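PDB 2P7I: hypothetical protein from Pectobacterium atrosepticum SCRI1043, which is probably an S-adenosylmethionine-dependent methyltransferase of the type 12 family, its natural substrate unknown. Local coordinates for residues B[35-40]-B[138-143]; B[47-52]-B[128-133]; B[107-112]-B[120-125]; B[200-203]-B[208-211]. All coordinates share one frame; numbering follows the deposited sequence. Where two conformers were deposited one is given.

Overall arrangement
Following the chain from its N terminus, interaction 1 packs the end of helix 24-37 on strand 135-142 and so closes the longest loop. Within that loop lies interaction 2, where strand 46-49 meets the end of helix 119-130; interaction 3, between strand 104-110 and the same helix, falls within interaction 2 in turn. Strands 46-49, 104-110 and 135-142 are neighbours in one mixed sheet: backbone hydrogen bonds join Leu47 and Leu49 to Val108, and Phe138 to Ile107. Interactions 2 and 3 have centres about 8 Å apart. Interaction 4 follows in series, its centre about 30 Å from that of interaction 2, and ties the end of strand 192-201, outermost in this chain's sheet, to helix 206-212.

Interaction 1: residues B[35-40]-B[138-143]; sequences RAFTPF and FLVCPN
Phe37 and Phe138 form an oblique aromatic pair, their ring centroids 5.0 Å apart and their planes at 52°. The two side chains run antiparallel alongside one another: Phe138 CB lies over the Phe37 ring, while Phe37 CB and CG lie against Phe138 CD2 and CE2. Over one face of Phe37, displaced toward the rim, lies Phe138 CD2, 3.6 Å from Phe37 CG. A CH-pi contact covers the same ring: Phe138 CB stands 4.0 Å from the Phe37 centroid, only 11° off the ring normal.

Aliphatic contacts complete the join. The methyl Val140 CG2 meets the far edge of Phe37, in the ring plane, at 3.5 Å from Phe37 CE1. Val140 has CG1 anti to its backbone N (chi1 179°), which leaves CG2 beside that N, at the Phe37 rim. Phe40 contributes its CB, 3.7 Å from Phe138 CE2, whereas its ring leads away and meets Phe40 and Tyr195 of the second subunit.

The pair joins the end of helix 24-37 to strand 135-142 in the Rossmann-like methyltransferase fold, and Phe241 adds another ring beside Phe37. Arg136 hydrogen-bonds Phe40 O nearby. Within this contact the side chains that meet are buried hydrocarbon and no polar bond joins the two segments, which implies that dispersion and shape hold them, with Phe37 gripped on one face by Phe138 and at its edge by Val140.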
loop_
_atom_site.group_PDB
_atom_site.type_symbol
_atom_site.label_atom_id
_atom_site.label_comp_id
_atom_site.label_asym_id
_atom_site.label_seq_id
_atom_site.Cartn_x
_atom_site.Cartn_y
_atom_site.Cartn_z
ATOM N N ARG B 35 -7.910 14.364 17.405
ATOM C CA ARG B 35 -8.917 13.416 16.877
ATOM C C ARG B 35 -8.418 11.957 16.974
ATOM O O ARG B 35 -9.132 11.086 17.431
ATOM C CB ARG B 35 -9.329 13.751 15.420
ATOM C CG ARG B 35 -10.728 14.391 15.246
ATOM C CD ARG B 35 -11.107 14.642 13.729
ATOM N NE ARG B 35 -11.867 13.567 13.034
ATOM C CZ ARG B 35 -12.285 13.637 11.754
ATOM N NH1 ARG B 35 -11.993 14.698 11.011
ATOM N NH2 ARG B 35 -12.971 12.642 11.181
ATOM N N ALA B 36 -7.205 11.708 16.499
ATOM C CA ALA B 36 -6.612 10.373 16.469
ATOM C C ALA B 36 -6.500 9.768 17.871
ATOM O O ALA B 36 -6.673 8.570 18.064
ATOM C CB ALA B 36 -5.238 10.451 15.808
ATOM N N PHE B 37 -6.179 10.610 18.838
ATOM C CA PHE B 37 -5.974 10.155 20.224
ATOM C C PHE B 37 -7.277 9.883 20.977
ATOM O O PHE B 37 -7.326 9.041 21.870
ATOM C CB PHE B 37 -5.248 11.238 21.019
ATOM C CG PHE B 37 -3.831 11.532 20.582
ATOM C CD1 PHE B 37 -3.172 10.786 19.618
ATOM C CD2 PHE B 37 -3.135 12.577 21.201
ATOM C CE1 PHE B 37 -1.864 11.070 19.256
ATOM C CE2 PHE B 37 -1.802 12.870 20.860
ATOM C CZ PHE B 37 -1.177 12.138 19.876
ATOM N N THR B 38 -8.317 10.635 20.635
ATOM C CA THR B 38 -9.533 10.715 21.455
ATOM C C THR B 38 -10.159 9.368 21.830
ATOM O O THR B 38 -10.471 9.154 22.989
ATOM C CB THR B 38 -10.558 11.660 20.826
ATOM O OG1 THR B 38 -10.042 12.998 20.905
ATOM C CG2 THR B 38 -11.882 11.614 21.592
ATOM N N PRO B 39 -10.309 8.439 20.874
ATOM C CA PRO B 39 -10.914 7.165 21.222
ATOM C C PRO B 39 -10.115 6.319 22.231
ATOM O O PRO B 39 -10.663 5.388 22.828
ATOM C CB PRO B 39 -10.988 6.418 19.887
ATOM C CG PRO B 39 -10.689 7.398 18.854
ATOM C CD PRO B 39 -9.954 8.522 19.451
ATOM N N PHE B 40 -8.833 6.623 22.385
ATOM C CA PHE B 40 -7.946 5.844 23.236
ATOM C C PHE B 40 -7.676 6.440 24.603
ATOM O O PHE B 40 -7.095 5.752 25.458
ATOM C CB PHE B 40 -6.585 5.667 22.554
ATOM C CG PHE B 40 -6.651 4.997 21.213
ATOM C CD1 PHE B 40 -7.097 3.691 21.123
ATOM C CD2 PHE B 40 -6.238 5.655 20.047
ATOM C CE1 PHE B 40 -7.133 3.029 19.901
ATOM C CE2 PHE B 40 -6.272 5.015 18.830
ATOM C CZ PHE B 40 -6.716 3.703 18.748
ATOM N N PHE B 138 0.935 7.926 24.020
ATOM C CA PHE B 138 0.591 8.410 22.693
ATOM C C PHE B 138 1.847 8.905 22.028
ATOM O O PHE B 138 2.261 10.072 22.203
ATOM C CB PHE B 138 -0.451 9.496 22.796
ATOM C CG PHE B 138 -1.730 9.018 23.401
ATOM C CD1 PHE B 138 -1.832 8.837 24.779
ATOM C CD2 PHE B 138 -2.837 8.752 22.596
ATOM C CE1 PHE B 138 -3.001 8.349 25.350
ATOM C CE2 PHE B 138 -4.021 8.296 23.144
ATOM C CZ PHE B 138 -4.107 8.068 24.526
ATOM N N LEU B 139 2.426 8.027 21.224
ATOM C CA LEU B 139 3.727 8.236 20.608
ATOM C C LEU B 139 3.600 8.586 19.132
ATOM O O LEU B 139 3.198 7.774 18.338
ATOM C CB LEU B 139 4.609 6.966 20.756
ATOM C CG LEU B 139 5.994 6.999 20.123
ATOM C CD1 LEU B 139 6.855 8.137 20.740
ATOM C CD2 LEU B 139 6.699 5.636 20.352
ATOM N N VAL B 140 3.947 9.816 18.782
ATOM C CA VAL B 140 3.729 10.282 17.392
ATOM C C VAL B 140 5.001 10.935 16.889
ATOM O O VAL B 140 5.542 11.768 17.545
ATOM C CB VAL B 140 2.528 11.247 17.253
ATOM C CG1 VAL B 140 2.364 11.712 15.812
ATOM C CG2 VAL B 140 1.233 10.590 17.734
ATOM N N CYS B 141 5.439 10.552 15.684
ATOM C CA CYS B 141 6.592 11.152 15.044
ATOM C C CYS B 141 6.321 11.423 13.565
ATOM O O CYS B 141 5.491 10.741 12.940
ATOM C CB CYS B 141 7.767 10.183 15.123
ATOM S SG CYS B 141 8.419 9.930 16.788
ATOM N N PRO B 142 7.065 12.363 12.976
ATOM C CA PRO B 142 7.016 12.566 11.535
ATOM C C PRO B 142 7.460 11.293 10.804
ATOM O O PRO B 142 8.367 10.605 11.229
ATOM C CB PRO B 142 7.990 13.735 11.301
ATOM C CG PRO B 142 8.321 14.226 12.500
ATOM C CD PRO B 142 7.989 13.294 13.605
ATOM N N ASN B 143 6.763 10.940 9.749
ATOM C CA ASN B 143 6.985 9.696 9.048
ATOM C C ASN B 143 7.916 9.819 7.864
ATOM O O ASN B 143 7.656 10.586 6.923
ATOM C CB ASN B 143 5.624 9.221 8.580
ATOM C CG ASN B 143 5.650 7.919 7.861
ATOM O OD1 ASN B 143 6.571 7.097 8.040
ATOM N ND2 ASN B 143 4.602 7.669 7.088
#

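Interaction 2: residues B[47-52]-B[128-133]; sequences LELGSF and DDWLAE
In the alternating beta/alpha architecture of the Rossmann-like methyltransferases, helices cover the faces of a central sheet, and here the last turn of helix 119-130 places Trp130 over strand 46-49. Leu47 and Leu49, two residues apart on the strand, both direct their side chains to this helix end, while Glu48 between them faces elsewhere.

Leu49 crosses the indole at a slant and brings both methyls to one atom: CD1 and CD2 of Leu49 each lie 4.0 Å from Trp130 CZ3, and Leu49 CD1 is 4.1 Å from Trp130 CE3. The six-membered half of the indole therefore does the touching, approached obliquely. Leu47 meets the root of the same side chain, its CD2 lying 4.2 Å from Trp130 CB. In Trp130, CG is anti to the carbonyl carbon (chi1 -62°), and this torsion together with chi2 (-28°) lays the indole along the strand from Leu47 to Leu49. The helix closes with a wider pi-type turn at 128-130 and has ended by Leu131, so the tryptophan is set just where the chain turns from helix into strand 131-132.

Leu100 packs on both Leu47 and Trp130, and Phe95 and Ile126 adjoin Leu49. Away from this contact, Glu48 OE2 and Gly50 O hydrogen-bond a TRS molecule, probably from the crystallisation liquor. The contact itself is wholly apolar and buried; it implies a join made by dispersion and exclusion of water, without directional bonds between the two segments.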
loop_
_atom_site.group_PDB
_atom_site.type_symbol
_atom_site.label_atom_id
_atom_site.label_comp_id
_atom_site.label_asym_id
_atom_site.label_seq_id
_atom_site.Cartn_x
_atom_site.Cartn_y
_atom_site.Cartn_z
ATOM N N LEU B 47 0.131 13.482 31.130
ATOM C CA LEU B 47 1.469 14.031 31.123
ATOM C C LEU B 47 1.848 14.373 29.674
ATOM O O LEU B 47 1.776 13.512 28.799
ATOM C CB LEU B 47 2.467 13.018 31.703
ATOM C CG LEU B 47 3.967 13.345 31.668
ATOM C CD1 LEU B 47 4.387 14.532 32.539
ATOM C CD2 LEU B 47 4.784 12.067 32.072
ATOM N N GLU B 48 2.252 15.619 29.429
ATOM C CA GLU B 48 2.703 16.071 28.106
ATOM C C GLU B 48 4.206 16.315 28.143
ATOM O O GLU B 48 4.688 17.262 28.785
ATOM C CB GLU B 48 1.955 17.316 27.626
ATOM C CG GLU B 48 2.435 17.789 26.252
ATOM C CD GLU B 48 1.813 19.092 25.761
ATOM O OE1 GLU B 48 1.264 19.881 26.560
ATOM O OE2 GLU B 48 1.937 19.338 24.543
ATOM N N LEU B 49 4.942 15.425 27.490
ATOM C CA LEU B 49 6.392 15.498 27.445
ATOM C C LEU B 49 6.818 16.343 26.263
ATOM O O LEU B 49 6.491 16.030 25.124
ATOM C CB LEU B 49 6.977 14.086 27.346
ATOM C CG LEU B 49 6.767 13.246 28.608
ATOM C CD1 LEU B 49 7.141 11.792 28.378
ATOM C CD2 LEU B 49 7.569 13.878 29.751
ATOM N N GLY B 50 7.546 17.423 26.538
ATOM C CA GLY B 50 7.987 18.367 25.507
ATOM C C GLY B 50 6.896 19.332 25.122
ATOM O O GLY B 50 6.545 19.435 23.963
ATOM N N SER B 51 6.349 20.033 26.098
ATOM C CA SER B 51 5.140 20.852 25.889
ATOM C C SER B 51 5.441 22.179 25.191
ATOM O O SER B 51 4.528 22.902 24.743
ATOM C CB SER B 51 4.454 21.096 27.223
ATOM O OG SER B 51 5.414 21.414 28.218
ATOM N N PHE B 52 6.724 22.521 25.141
ATOM C CA PHE B 52 7.183 23.774 24.541
ATOM C C PHE B 52 6.327 24.989 24.952
ATOM O O PHE B 52 6.154 25.234 26.155
ATOM C CB PHE B 52 7.284 23.576 23.027
ATOM C CG PHE B 52 8.218 24.530 22.354
ATOM C CD1 PHE B 52 9.522 24.710 22.827
ATOM C CD2 PHE B 52 7.814 25.225 21.229
ATOM C CE1 PHE B 52 10.396 25.583 22.202
ATOM C CE2 PHE B 52 8.674 26.089 20.598
ATOM C CZ PHE B 52 9.975 26.268 21.088
ATOM N N ASP B 128 8.832 2.567 32.705
ATOM C CA ASP B 128 9.186 2.098 34.027
ATOM C C ASP B 128 8.832 3.046 35.161
ATOM O O ASP B 128 8.562 2.616 36.280
ATOM C CB ASP B 128 10.693 1.831 34.102
ATOM C CG ASP B 128 11.140 0.659 33.260
ATOM O OD1 ASP B 128 10.326 0.033 32.574
ATOM O OD2 ASP B 128 12.337 0.374 33.297
ATOM N N ASP B 129 8.900 4.343 34.898
ATOM C CA ASP B 129 8.751 5.359 35.946
ATOM C C ASP B 129 7.421 6.099 35.876
ATOM O O ASP B 129 6.860 6.477 36.909
ATOM C CB ASP B 129 9.860 6.369 35.800
ATOM C CG ASP B 129 11.209 5.801 36.135
ATOM O OD1 ASP B 129 11.250 4.703 36.718
ATOM O OD2 ASP B 129 12.215 6.466 35.817
ATOM N N TRP B 130 6.903 6.309 34.675
ATOM C CA TRP B 130 5.825 7.285 34.516
ATOM C C TRP B 130 4.453 6.754 34.149
ATOM O O TRP B 130 3.475 7.341 34.590
ATOM C CB TRP B 130 6.255 8.393 33.552
ATOM C CG TRP B 130 7.454 9.171 34.045
ATOM C CD1 TRP B 130 7.828 9.378 35.326
ATOM C CD2 TRP B 130 8.407 9.850 33.224
ATOM N NE1 TRP B 130 8.963 10.162 35.368
ATOM C CE2 TRP B 130 9.326 10.476 34.084
ATOM C CE3 TRP B 130 8.533 10.041 31.842
ATOM C CZ2 TRP B 130 10.388 11.222 33.607
ATOM C CZ3 TRP B 130 9.562 10.796 31.367
ATOM C CH2 TRP B 130 10.481 11.394 32.253
ATOM N N LEU B 131 4.344 5.666 33.389
ATOM C CA LEU B 131 3.018 5.154 33.063
ATOM C C LEU B 131 2.338 4.568 34.296
ATOM O O LEU B 131 2.899 3.737 34.988
ATOM C CB LEU B 131 3.053 4.070 31.979
ATOM C CG LEU B 131 3.102 4.500 30.522
ATOM C CD1 LEU B 131 3.348 3.261 29.646
ATOM C CD2 LEU B 131 1.822 5.214 30.090
ATOM N N ALA B 132 1.117 4.999 34.554
ATOM C CA ALA B 132 0.301 4.347 35.551
ATOM C C ALA B 132 -0.064 2.946 35.084
ATOM O O ALA B 132 0.054 2.609 33.914
ATOM C CB ALA B 132 -0.948 5.177 35.844
ATOM N N GLU B 133 -0.532 2.116 36.002
ATOM C CA GLU B 133 -1.124 0.854 35.583
ATOM C C GLU B 133 -2.345 1.167 34.728
ATOM O O GLU B 133 -3.195 2.004 35.098
ATOM C CB GLU B 133 -1.506 -0.008 36.799
ATOM C CG GLU B 133 -0.280 -0.415 37.681
ATOM C CD GLU B 133 0.772 -1.237 36.916
ATOM O OE1 GLU B 133 0.366 -1.999 36.001
ATOM O OE2 GLU B 133 1.991 -1.133 37.229
#

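Interaction 3: residues B[107-112]-B[120-125]; sequences IVLTHV and VALLKR
Leu109 and Leu122 meet end-on through their methyl groups, the strand residue coming from the sheet and the helix residue from the helix packed on it. Both have CG anti to the backbone N (chi1 -166° and 175°), which extends each fork toward the opposite element. The methyl Leu122 CD2 sits at the fork of its partner, 4.1 Å from both Leu109 CD1 and Leu109 CD2.

Leu123 arrives differently. Its CB is not aimed at the strand, but the side-chain end comes nearer and passes Leu109 at an angle, bringing Leu123 CD2 to 4.0 Å from Leu109 CD2. That one methyl of Leu109 is thus shared by two successive helix residues.

Leu49 of the neighbouring strand and Leu139 on strand 135-142 pack against Leu109, as does Ile126 one turn further along the helix, so the three leucines belong to a continuous apolar layer. Phe95 touches Leu122, and Ala189 touches Leu123. Strand 104-110 runs parallel to strand 135-142 with helix 119-130 in the connection between them, and the leucines pack the strand-helix half of this beta-alpha-beta crossover, the repeating unit of Rossmann-like methyltransferases.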
loop_
_atom_site.group_PDB
_atom_site.type_symbol
_atom_site.label_atom_id
_atom_site.label_comp_id
_atom_site.label_asym_id
_atom_site.label_seq_id
_atom_site.Cartn_x
_atom_site.Cartn_y
_atom_site.Cartn_z
ATOM N N ILE B 107 0.068 9.569 28.542
ATOM C CA ILE B 107 1.334 10.289 28.305
ATOM C C ILE B 107 1.422 10.650 26.850
ATOM O O ILE B 107 1.197 9.789 25.994
ATOM C CB ILE B 107 2.569 9.473 28.770
ATOM C CG1 ILE B 107 2.436 9.193 30.280
ATOM C CG2 ILE B 107 3.868 10.255 28.437
ATOM C CD1 ILE B 107 3.577 8.346 30.892
ATOM N N VAL B 108 1.680 11.921 26.557
ATOM C CA VAL B 108 1.728 12.383 25.179
ATOM C C VAL B 108 3.168 12.699 24.822
ATOM O O VAL B 108 3.819 13.476 25.519
ATOM C CB VAL B 108 0.818 13.623 24.939
ATOM C CG1 VAL B 108 1.117 14.252 23.554
ATOM C CG2 VAL B 108 -0.657 13.240 25.070
ATOM N N LEU B 109 3.670 12.035 23.763
ATOM C CA LEU B 109 5.003 12.337 23.214
ATOM C C LEU B 109 4.910 12.498 21.698
ATOM O O LEU B 109 5.052 11.531 20.927
ATOM C CB LEU B 109 6.029 11.268 23.622
ATOM C CG LEU B 109 7.509 11.567 23.422
ATOM C CD1 LEU B 109 8.094 12.662 24.374
ATOM C CD2 LEU B 109 8.329 10.243 23.503
ATOM N N THR B 110 4.565 13.717 21.286
ATOM C CA THR B 110 4.298 13.999 19.872
ATOM C C THR B 110 5.361 14.895 19.310
ATOM O O THR B 110 5.590 15.996 19.826
ATOM C CB THR B 110 2.904 14.640 19.599
ATOM O OG1 THR B 110 2.700 15.811 20.409
ATOM C CG2 THR B 110 1.815 13.632 19.866
ATOM N N HIS B 111 6.007 14.399 18.257
ATOM C CA HIS B 111 7.094 15.101 17.593
ATOM C C HIS B 111 8.178 15.573 18.537
ATOM O O HIS B 111 8.679 16.687 18.447
ATOM C CB HIS B 111 6.537 16.264 16.763
ATOM C CG HIS B 111 5.721 15.809 15.592
ATOM N ND1 HIS B 111 5.667 16.507 14.410
ATOM C CD2 HIS B 111 5.014 14.673 15.384
ATOM C CE1 HIS B 111 4.899 15.860 13.550
ATOM N NE2 HIS B 111 4.505 14.731 14.108
ATOM N N VAL B 112 8.576 14.684 19.430
ATOM C CA VAL B 112 9.669 14.937 20.357
ATOM C C VAL B 112 10.758 13.833 20.251
ATOM O O VAL B 112 11.951 14.153 20.308
ATOM C CB VAL B 112 9.141 14.979 21.819
ATOM C CG1 VAL B 112 10.292 14.984 22.838
ATOM C CG2 VAL B 112 8.141 16.140 22.026
ATOM N N VAL B 120 15.506 5.195 23.155
ATOM C CA VAL B 120 15.113 4.036 23.947
ATOM C C VAL B 120 15.150 4.378 25.451
ATOM O O VAL B 120 14.262 3.970 26.203
ATOM C CB VAL B 120 15.969 2.783 23.627
ATOM C CG1 VAL B 120 15.574 1.631 24.568
ATOM C CG2 VAL B 120 15.766 2.402 22.159
ATOM N N ALA B 121 16.111 5.176 25.890
ATOM C CA ALA B 121 16.227 5.479 27.305
ATOM C C ALA B 121 15.044 6.345 27.797
ATOM O O ALA B 121 14.615 6.204 28.961
ATOM C CB ALA B 121 17.608 6.142 27.639
ATOM N N LEU B 122 14.527 7.227 26.936
ATOM C CA LEU B 122 13.359 8.041 27.257
ATOM C C LEU B 122 12.100 7.204 27.307
ATOM O O LEU B 122 11.319 7.311 28.255
ATOM C CB LEU B 122 13.201 9.204 26.250
ATOM C CG LEU B 122 11.930 10.082 26.383
ATOM C CD1 LEU B 122 11.792 10.739 27.776
ATOM C CD2 LEU B 122 11.833 11.200 25.308
ATOM N N LEU B 123 11.928 6.327 26.327
ATOM C CA LEU B 123 10.749 5.481 26.274
ATOM C C LEU B 123 10.751 4.518 27.474
ATOM O O LEU B 123 9.706 4.130 27.976
ATOM C CB LEU B 123 10.691 4.731 24.942
ATOM C CG LEU B 123 10.488 5.602 23.706
ATOM C CD1 LEU B 123 10.669 4.738 22.457
ATOM C CD2 LEU B 123 9.141 6.303 23.747
ATOM N N LYS B 124 11.941 4.140 27.920
ATOM C CA LYS B 124 12.104 3.252 29.069
ATOM C C LYS B 124 11.701 3.958 30.381
ATOM O O LYS B 124 11.052 3.366 31.229
ATOM C CB LYS B 124 13.528 2.692 29.114
ATOM C CG LYS B 124 13.746 1.696 30.217
ATOM C CD LYS B 124 15.176 1.113 30.302
ATOM C CE LYS B 124 15.262 0.019 31.336
ATOM N NZ LYS B 124 16.667 -0.475 31.401
ATOM N N ARG B 125 12.060 5.224 30.544
ATOM C CA ARG B 125 11.572 5.986 31.685
ATOM C C ARG B 125 10.058 6.058 31.655
ATOM O O ARG B 125 9.380 5.902 32.676
ATOM C CB ARG B 125 12.100 7.407 31.672
ATOM C CG ARG B 125 13.538 7.573 32.019
ATOM C CD ARG B 125 13.760 8.913 32.735
ATOM N NE ARG B 125 13.261 8.834 34.103
ATOM C CZ ARG B 125 13.322 9.826 34.983
ATOM N NH1 ARG B 125 13.858 10.991 34.652
ATOM N NH2 ARG B 125 12.829 9.658 36.200
#

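Interaction 4: residues B[200-203]-B[208-211]; sequences FFKA and QWDQ
Phe200 directs its ring edge at the indole face of Trp209 in an offset edge-to-face pair, the ring centroids 5.5 Å apart and the planes at 71°. The leading atoms are Phe200 CE2, 3.6 Å from Trp209 CZ2, and Phe200 CZ, 3.8 Å from Trp209 CH2, so the benzo end of the indole takes the contact. Phe200 holds CG anti to the backbone N (chi1 -162°), which sends its ring out from the strand toward the helix; Trp209, with CG anti to the carbonyl carbon (chi1 -74°), reaches back from the helix so that the benzo end leads.

Lys202 is fully extended from CB to NZ and crosses the pyrrole edge of the indole. Its CG lies 3.7 Å from Trp209 NE1, near the ring plane, and Lys202 CE is 4.0 Å from that nitrogen. The extended chain delivers NZ to Asn206 OD1, whereas Trp209 NE1 has a weak hydrogen bond to Leu204 O.

Phe24 completes the aromatic cluster, stacked on Trp209 and edge-to-face with Phe200. These contacts tie the end of strand 192-201 to helix 206-212, close to the third subunit, whose Tyr222 OH hydrogen-bonds Ala203 O. The chemistry implies a mainly apolar join: the edge of Phe200 and the stacked ring of Phe24 pack on the indole, and Lys202 lends its methylenes to the NE1 edge while its NZ bonds Asn206 OD1.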
loop_
_atom_site.group_PDB
_atom_site.type_symbol
_atom_site.label_atom_id
_atom_site.label_comp_id
_atom_site.label_asym_id
_atom_site.label_seq_id
_atom_site.Cartn_x
_atom_site.Cartn_y
_atom_site.Cartn_z
ATOM N N PHE B 200 -3.045 11.536 8.826
ATOM C CA PHE B 200 -3.146 12.456 7.684
ATOM C C PHE B 200 -2.391 11.989 6.440
ATOM O O PHE B 200 -1.184 12.024 6.405
ATOM C CB PHE B 200 -2.710 13.885 8.016
ATOM C CG PHE B 200 -3.195 14.931 7.017
ATOM C CD1 PHE B 200 -4.429 15.504 7.147
ATOM C CD2 PHE B 200 -2.401 15.338 5.951
ATOM C CE1 PHE B 200 -4.872 16.478 6.220
ATOM C CE2 PHE B 200 -2.856 16.283 5.024
ATOM C CZ PHE B 200 -4.077 16.834 5.151
ATOM N N PHE B 201 -3.129 11.607 5.416
ATOM C CA PHE B 201 -2.541 11.283 4.116
ATOM C C PHE B 201 -1.960 12.533 3.470
ATOM O O PHE B 201 -2.691 13.394 3.053
ATOM C CB PHE B 201 -3.596 10.627 3.242
ATOM C CG PHE B 201 -3.021 9.787 2.113
ATOM C CD1 PHE B 201 -2.427 10.408 1.019
ATOM C CD2 PHE B 201 -3.088 8.411 2.146
ATOM C CE1 PHE B 201 -1.914 9.659 -0.018
ATOM C CE2 PHE B 201 -2.570 7.657 1.120
ATOM C CZ PHE B 201 -1.995 8.277 0.037
ATOM N N LYS B 202 -0.627 12.605 3.373
ATOM C CA LYS B 202 0.068 13.888 3.087
ATOM C C LYS B 202 0.821 13.775 1.762
ATOM O O LYS B 202 1.843 13.100 1.696
ATOM C CB LYS B 202 1.069 14.221 4.205
ATOM C CG LYS B 202 1.703 15.620 4.130
ATOM C CD LYS B 202 2.857 15.739 5.105
ATOM C CE LYS B 202 3.560 17.059 4.960
ATOM N NZ LYS B 202 4.750 17.113 5.881
ATOM N N ALA B 203 0.295 14.404 0.718
ATOM C CA ALA B 203 0.887 14.303 -0.627
ATOM C C ALA B 203 1.641 15.565 -1.059
ATOM O O ALA B 203 2.335 15.557 -2.074
ATOM C CB ALA B 203 -0.185 13.959 -1.639
ATOM N N GLN B 208 4.210 23.827 0.458
ATOM C CA GLN B 208 3.100 23.855 -0.479
ATOM C C GLN B 208 1.760 24.026 0.236
ATOM O O GLN B 208 0.909 24.780 -0.229
ATOM C CB GLN B 208 3.116 22.622 -1.374
ATOM C CG GLN B 208 4.419 22.500 -2.147
ATOM C CD GLN B 208 4.579 21.178 -2.862
ATOM O OE1 GLN B 208 4.274 20.110 -2.316
ATOM N NE2 GLN B 208 5.084 21.237 -4.087
ATOM N N TRP B 209 1.579 23.338 1.364
ATOM C CA TRP B 209 0.359 23.469 2.159
ATOM C C TRP B 209 0.140 24.915 2.571
ATOM O O TRP B 209 -0.949 25.435 2.451
ATOM C CB TRP B 209 0.401 22.593 3.424
ATOM C CG TRP B 209 0.212 21.150 3.161
ATOM C CD1 TRP B 209 1.149 20.189 3.276
ATOM C CD2 TRP B 209 -0.998 20.494 2.748
ATOM N NE1 TRP B 209 0.609 18.964 2.958
ATOM C CE2 TRP B 209 -0.704 19.125 2.626
ATOM C CE3 TRP B 209 -2.293 20.932 2.484
ATOM C CZ2 TRP B 209 -1.656 18.177 2.227
ATOM C CZ3 TRP B 209 -3.235 20.011 2.090
ATOM C CH2 TRP B 209 -2.918 18.645 1.962
ATOM N N ASP B 210 1.191 25.556 3.049
ATOM C CA ASP B 210 1.060 26.882 3.610
ATOM C C ASP B 210 0.636 27.880 2.545
ATOM O O ASP B 210 -0.106 28.810 2.840
ATOM C CB ASP B 210 2.355 27.306 4.299
ATOM C CG ASP B 210 2.714 26.397 5.486
ATOM O OD1 ASP B 210 1.817 25.732 6.071
ATOM O OD2 ASP B 210 3.914 26.348 5.831
ATOM N N GLN B 211 1.071 27.668 1.306
ATOM C CA GLN B 211 0.600 28.478 0.195
ATOM C C GLN B 211 -0.822 28.113 -0.194
ATOM O O GLN B 211 -1.660 28.976 -0.327
ATOM C CB GLN B 211 1.512 28.336 -1.018
ATOM C CG GLN B 211 2.956 28.800 -0.801
ATOM C CD GLN B 211 3.863 28.370 -1.946
ATOM O OE1 GLN B 211 3.787 28.922 -3.040
ATOM N NE2 GLN B 211 4.700 27.354 -1.707
#